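Local coordinates for ionotropic glutamate receptor bacterial homologue (Nostoc punctiforme, PDB 2PYY), which binds L-glutamate through the ligand-binding core of a bacterial ionotropic glutamate receptor homologue, probably to gate an ion channel, at residues D29-I34 / I38-K43. Sequence-based numbering, arbitrary orientation.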
loop_
_atom_site.group_PDB
_atom_site.type_symbol
_atom_site.label_atom_id
_atom_site.label_comp_id
_atom_site.label_asym_id
_atom_site.label_seq_id
_atom_site.Cartn_x
_atom_site.Cartn_y
_atom_site.Cartn_z
ATOM N N ASP B 29 10.941 16.760 12.639
ATOM C CA ASP B 29 11.572 17.989 12.116
ATOM C C ASP B 29 10.916 18.496 10.835
ATOM O O ASP B 29 10.739 19.701 10.640
ATOM C CB ASP B 29 13.067 17.779 11.838
ATOM C CG ASP B 29 13.867 17.543 13.106
ATOM O OD1 ASP B 29 13.360 17.877 14.196
ATOM O OD2 ASP B 29 15.000 17.039 13.007
ATOM N N LEU B 30 10.562 17.571 9.949
ATOM C CA LEU B 30 9.923 17.967 8.699
ATOM C C LEU B 30 8.564 18.618 8.971
ATOM O O LEU B 30 8.259 19.676 8.425
ATOM C CB LEU B 30 9.748 16.761 7.769
ATOM C CG LEU B 30 9.161 17.079 6.395
ATOM C CD1 LEU B 30 10.104 18.001 5.654
ATOM C CD2 LEU B 30 8.947 15.793 5.613
ATOM N N TRP B 31 7.739 17.996 9.805
ATOM C CA TRP B 31 6.442 18.592 10.088
ATOM C C TRP B 31 6.585 19.981 10.744
ATOM O O TRP B 31 5.871 20.915 10.392
ATOM C CB TRP B 31 5.609 17.680 10.986
ATOM C CG TRP B 31 4.366 18.359 11.437
ATOM C CD1 TRP B 31 4.081 18.795 12.700
ATOM C CD2 TRP B 31 3.290 18.802 10.604
ATOM N NE1 TRP B 31 2.897 19.488 12.703
ATOM C CE2 TRP B 31 2.388 19.499 11.432
ATOM C CE3 TRP B 31 2.994 18.668 9.239
ATOM C CZ2 TRP B 31 1.221 20.080 10.941
ATOM C CZ3 TRP B 31 1.824 19.251 8.750
ATOM C CH2 TRP B 31 0.951 19.939 9.606
ATOM N N ARG B 32 7.501 20.107 11.697
ATOM C CA ARG B 32 7.714 21.385 12.370
ATOM C C ARG B 32 8.035 22.487 11.360
ATOM O O ARG B 32 7.518 23.590 11.469
ATOM C CB ARG B 32 8.854 21.266 13.380
ATOM C CG ARG B 32 9.167 22.549 14.141
ATOM C CD ARG B 32 10.510 22.466 14.859
ATOM N NE ARG B 32 10.512 21.456 15.927
ATOM C CZ ARG B 32 11.371 20.442 15.991
ATOM N NH1 ARG B 32 12.295 20.303 15.046
ATOM N NH2 ARG B 32 11.315 19.585 17.003
ATOM N N SER B 33 8.872 22.185 10.366
ATOM C CA SER B 33 9.237 23.176 9.349
ATOM C C SER B 33 8.052 23.555 8.480
ATOM O O SER B 33 7.834 24.726 8.163
ATOM C CB SER B 33 10.350 22.650 8.439
ATOM O OG SER B 33 11.471 22.236 9.187
ATOM N N ILE B 34 7.302 22.539 8.076
ATOM C CA ILE B 34 6.130 22.734 7.241
ATOM C C ILE B 34 5.128 23.607 7.987
ATOM O O ILE B 34 4.565 24.538 7.426
ATOM C CB ILE B 34 5.473 21.382 6.910
ATOM C CG1 ILE B 34 6.433 20.525 6.081
ATOM C CG2 ILE B 34 4.166 21.603 6.192
ATOM C CD1 ILE B 34 5.912 19.125 5.798
ATOM N N ILE B 38 3.911 27.531 7.269
ATOM C CA ILE B 38 2.497 27.787 6.965
ATOM C C ILE B 38 1.866 28.755 7.974
ATOM O O ILE B 38 0.847 29.384 7.688
ATOM C CB ILE B 38 1.673 26.461 6.973
ATOM C CG1 ILE B 38 2.146 25.540 5.846
ATOM C CG2 ILE B 38 0.188 26.754 6.799
ATOM C CD1 ILE B 38 1.540 24.146 5.891
ATOM N N GLY B 39 2.467 28.866 9.154
ATOM C CA GLY B 39 1.937 29.754 10.170
ATOM C C GLY B 39 0.987 28.995 11.066
ATOM O O GLY B 39 0.191 29.570 11.801
ATOM N N ILE B 40 1.075 27.676 11.001
ATOM C CA ILE B 40 0.220 26.838 11.808
ATOM C C ILE B 40 0.959 26.327 13.047
ATOM O O ILE B 40 2.158 26.045 13.004
ATOM C CB ILE B 40 -0.342 25.672 10.938
ATOM C CG1 ILE B 40 -0.845 24.534 11.815
ATOM C CG2 ILE B 40 0.720 25.191 9.967
ATOM C CD1 ILE B 40 0.219 23.557 12.239
ATOM N N GLU B 41 0.239 26.253 14.161
ATOM C CA GLU B 41 0.791 25.761 15.417
ATOM C C GLU B 41 0.085 24.429 15.656
ATOM O O GLU B 41 -1.084 24.281 15.309
ATOM C CB GLU B 41 0.504 26.766 16.542
ATOM C CG GLU B 41 1.223 28.121 16.353
ATOM C CD GLU B 41 0.928 29.144 17.451
ATOM O OE1 GLU B 41 1.441 30.294 17.351
ATOM O OE2 GLU B 41 0.190 28.806 18.408
ATOM N N SER B 42 0.777 23.457 16.234
ATOM C CA SER B 42 0.158 22.159 16.428
ATOM C C SER B 42 0.482 21.433 17.727
ATOM O O SER B 42 1.458 21.745 18.417
ATOM C CB SER B 42 0.514 21.254 15.241
ATOM O OG SER B 42 1.917 21.217 15.037
ATOM N N LYS B 43 -0.358 20.452 18.045
ATOM C CA LYS B 43 -0.183 19.630 19.236
ATOM C C LYS B 43 -0.140 18.173 18.781
ATOM O O LYS B 43 -1.084 17.671 18.174
ATOM C CB LYS B 43 -1.336 19.844 20.212
ATOM C CG LYS B 43 -1.163 19.095 21.523
ATOM C CD LYS B 43 -2.200 19.507 22.558
ATOM C CE LYS B 43 -1.927 18.842 23.897
ATOM N NZ LYS B 43 -2.009 17.360 23.798
#
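The benzo side of Trp31 meets the tip of Ile40, with Trp31 CZ2 3.8 Å from Ile40 CD1. The two side chains cross at about a right angle, and the methyl meets the ring obliquely. Trp31 holds CG anti to its own backbone N (chi1 172°), which swings the indole off helix 26-38 toward the chain that follows. There NE1 donates a hydrogen bond to Ser42 OG, 3.1 Å away. The bond is nearly straight (165° at the hydrogen), and OG lies close to the ring plane, at the edge of the indole.

Ile34 and Ile38 lie side by side one helical turn apart and point the same way. Their methyls meet at 3.7 Å between Ile34 CG2 and Ile38 CD1. Ile38 N donates to Ile34 O at 3.1 Å, in the last turn of helix 26-38. Gly39, with positive phi, is the C' residue of a Schellman motif that ends the helix. This turn sends the chain back past the helix into strand 42-47, outermost within this chain in the parallel sheet of this solute-binding-protein fold. With strand 5-10 and helix 26-38 it forms a beta-alpha-beta crossover. Beyond the contact, Trp31 touches Val7, Leu64 and Ile66 on that sheet and Ile200 on helix 197-209.

Two small apolar contacts are joined by two hydrogen bonds, a backbone one in the last helical turn and a side-chain one at the strand. The bond to Ser42 satisfies the indole N-H of a buried tryptophan and, with the packing around the ring, probably limits how it can turn.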